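Local coordinates for twitching motility protein PilT (Aquifex aeolicus, PDB 2EYU) that probably acts as the ATP-driven motor that retracts type IV pili and so powers twitching motility, this chain being its C-terminal domain, at residues G105-L110 / E114-A119. The protein carries 1 engineered substitution. Residues are numbered along the deposited sequence; the frame is centred on the assembly and turned at random.
Sequences GEMRDL and ETALRA
Met-107 and Leu-110 meet Ala-116 and Glu-114 where the loop after strand 101-104 turns into helix 110-121, a short-range contact in which the incoming chain folds back against the first turns of the helix it leads into. Two small touches carry it, one polar and one apolar. The polar one is an i to i+4 bond in the first turn of the helix: Glu-114 N gives its hydrogen to Leu-110 O at 2.8 Å, with an N-H...O angle of 165° and the donor almost in line with the carbonyl. Beside this bond Glu-114 CB rests 3.4 Å from Leu-110 O. From there the glutamate chain bends at chi2 (-52°) and heads off along the helix, where its OE2 forms a salt bridge with Arg-118 NH2 (3.1 Å), one turn on. The apolar touch lies deeper: the terminal methyl of the selenomethionine, Met-107 CE, meets the methyl of Ala-116 end to end, CE to CB 3.8 Å. Met-107 reaches it through a folded chain, with CG lying between the backbone N and the carbonyl carbon (chi1 32°) and further bends about CB-CG and CG-SE; its side chain also packs on Thr-112 and Val-113 of the same helix. Phe-146 and Pro-147 lie against Leu-110, and Phe-146 also touches Glu-114 and Leu-117, while Thr-115 and Ala-119 face helix 87-97. At the strand end of the loop, Glu-106 OE2 forms a long, weak ion pair with Lys-38 of the probable Walker A loop. The arrangement is the first half of a beta-alpha-beta crossover in a P-loop NTPase core, from strand 101-104 through helix 110-121 to the adjacent parallel strand 125-130.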
loop_
_atom_site.group_PDB
_atom_site.type_symbol
_atom_site.label_atom_id
_atom_site.label_comp_id
_atom_site.label_asym_id
_atom_site.label_seq_id
_atom_site.Cartn_x
_atom_site.Cartn_y
_atom_site.Cartn_z
ATOM N N GLY A 105 0.769 7.711 -8.640
ATOM C CA GLY A 105 -0.593 7.825 -8.167
ATOM C C GLY A 105 -1.461 6.637 -8.503
ATOM O O GLY A 105 -2.306 6.194 -7.723
ATOM N N GLU A 106 -1.294 6.092 -9.703
ATOM C CA GLU A 106 -2.150 4.980 -10.104
ATOM C C GLU A 106 -1.480 4.181 -11.213
ATOM O O GLU A 106 -0.861 4.784 -12.088
ATOM C CB GLU A 106 -3.515 5.477 -10.575
ATOM C CG GLU A 106 -4.693 4.589 -10.220
ATOM C CD GLU A 106 -4.650 3.996 -8.829
ATOM O OE1 GLU A 106 -4.986 2.801 -8.675
ATOM O OE2 GLU A 106 -4.298 4.707 -7.864
HETATM N N MSE A 107 -1.633 2.874 -11.117
HETATM C CA MSE A 107 -1.187 1.918 -12.112
HETATM C C MSE A 107 -2.402 1.155 -12.655
HETATM O O MSE A 107 -2.727 0.091 -12.126
HETATM C CB MSE A 107 -0.170 0.935 -11.539
HETATM C CG MSE A 107 -0.388 0.635 -10.064
HETATM SE SE MSE A 107 0.603 1.821 -8.906
HETATM C CE MSE A 107 2.269 1.293 -9.728
ATOM N N ARG A 108 -2.992 1.767 -13.658
ATOM C CA ARG A 108 -4.126 1.374 -14.460
ATOM C C ARG A 108 -3.641 0.545 -15.643
ATOM O O ARG A 108 -4.391 -0.189 -16.274
ATOM C CB ARG A 108 -4.880 2.613 -14.961
ATOM C CG ARG A 108 -6.118 2.372 -15.809
ATOM C CD ARG A 108 -7.069 3.562 -15.741
ATOM N NE ARG A 108 -8.217 3.431 -16.625
ATOM C CZ ARG A 108 -9.280 4.218 -16.706
ATOM N NH1 ARG A 108 -9.448 5.296 -15.946
ATOM N NH2 ARG A 108 -10.234 3.930 -17.588
ATOM N N ASP A 109 -2.348 0.707 -15.908
ATOM C CA ASP A 109 -1.727 0.241 -17.128
ATOM C C ASP A 109 -0.510 -0.652 -16.914
ATOM O O ASP A 109 0.256 -0.552 -15.960
ATOM C CB ASP A 109 -1.268 1.443 -17.977
ATOM C CG ASP A 109 -2.410 2.043 -18.772
ATOM O OD1 ASP A 109 -2.524 3.289 -18.805
ATOM O OD2 ASP A 109 -3.177 1.244 -19.351
ATOM N N LEU A 110 -0.376 -1.525 -17.909
ATOM C CA LEU A 110 0.801 -2.362 -18.051
ATOM C C LEU A 110 2.067 -1.521 -18.074
ATOM O O LEU A 110 3.048 -1.763 -17.366
ATOM C CB LEU A 110 0.650 -3.184 -19.336
ATOM C CG LEU A 110 1.560 -4.414 -19.414
ATOM C CD1 LEU A 110 1.648 -5.037 -18.030
ATOM C CD2 LEU A 110 1.076 -5.384 -20.475
ATOM N N GLU A 114 4.901 -1.816 -15.258
ATOM C CA GLU A 114 6.219 -2.336 -15.631
ATOM C C GLU A 114 7.280 -1.309 -15.287
ATOM O O GLU A 114 8.378 -1.582 -14.791
ATOM C CB GLU A 114 6.294 -2.702 -17.113
ATOM C CG GLU A 114 7.092 -3.956 -17.405
ATOM C CD GLU A 114 8.481 -3.977 -16.806
ATOM O OE1 GLU A 114 8.635 -4.299 -15.606
ATOM O OE2 GLU A 114 9.447 -3.684 -17.543
ATOM N N THR A 115 6.978 -0.031 -15.520
ATOM C CA THR A 115 8.037 0.915 -15.153
ATOM C C THR A 115 8.181 0.962 -13.639
ATOM O O THR A 115 9.300 1.061 -13.132
ATOM C CB THR A 115 7.799 2.328 -15.706
ATOM O OG1 THR A 115 7.572 2.274 -17.119
ATOM C CG2 THR A 115 9.047 3.172 -15.503
ATOM N N ALA A 116 7.070 0.893 -12.901
ATOM C CA ALA A 116 7.177 0.926 -11.459
ATOM C C ALA A 116 8.085 -0.188 -10.921
ATOM O O ALA A 116 8.844 0.070 -9.993
ATOM C CB ALA A 116 5.830 0.742 -10.778
ATOM N N LEU A 117 7.926 -1.381 -11.467
ATOM C CA LEU A 117 8.704 -2.553 -11.063
ATOM C C LEU A 117 10.180 -2.340 -11.334
ATOM O O LEU A 117 11.055 -2.750 -10.576
ATOM C CB LEU A 117 8.269 -3.809 -11.813
ATOM C CG LEU A 117 7.060 -4.599 -11.339
ATOM C CD1 LEU A 117 5.989 -4.693 -12.421
ATOM C CD2 LEU A 117 7.472 -6.008 -10.932
ATOM N N ARG A 118 10.493 -1.686 -12.460
ATOM C CA ARG A 118 11.941 -1.568 -12.710
ATOM C C ARG A 118 12.518 -0.523 -11.757
ATOM O O ARG A 118 13.606 -0.729 -11.198
ATOM C CB ARG A 118 12.257 -1.254 -14.168
ATOM C CG ARG A 118 12.040 -2.446 -15.097
ATOM C CD ARG A 118 13.342 -3.155 -15.447
ATOM N NE ARG A 118 13.350 -4.543 -14.983
ATOM C CZ ARG A 118 12.704 -5.524 -15.603
ATOM N NH1 ARG A 118 12.745 -6.764 -15.136
ATOM N NH2 ARG A 118 12.004 -5.245 -16.706
ATOM N N ALA A 119 11.784 0.580 -11.568
ATOM C CA ALA A 119 12.247 1.575 -10.607
ATOM C C ALA A 119 12.515 0.944 -9.243
ATOM O O ALA A 119 13.547 1.238 -8.627
ATOM C CB ALA A 119 11.252 2.710 -10.464
#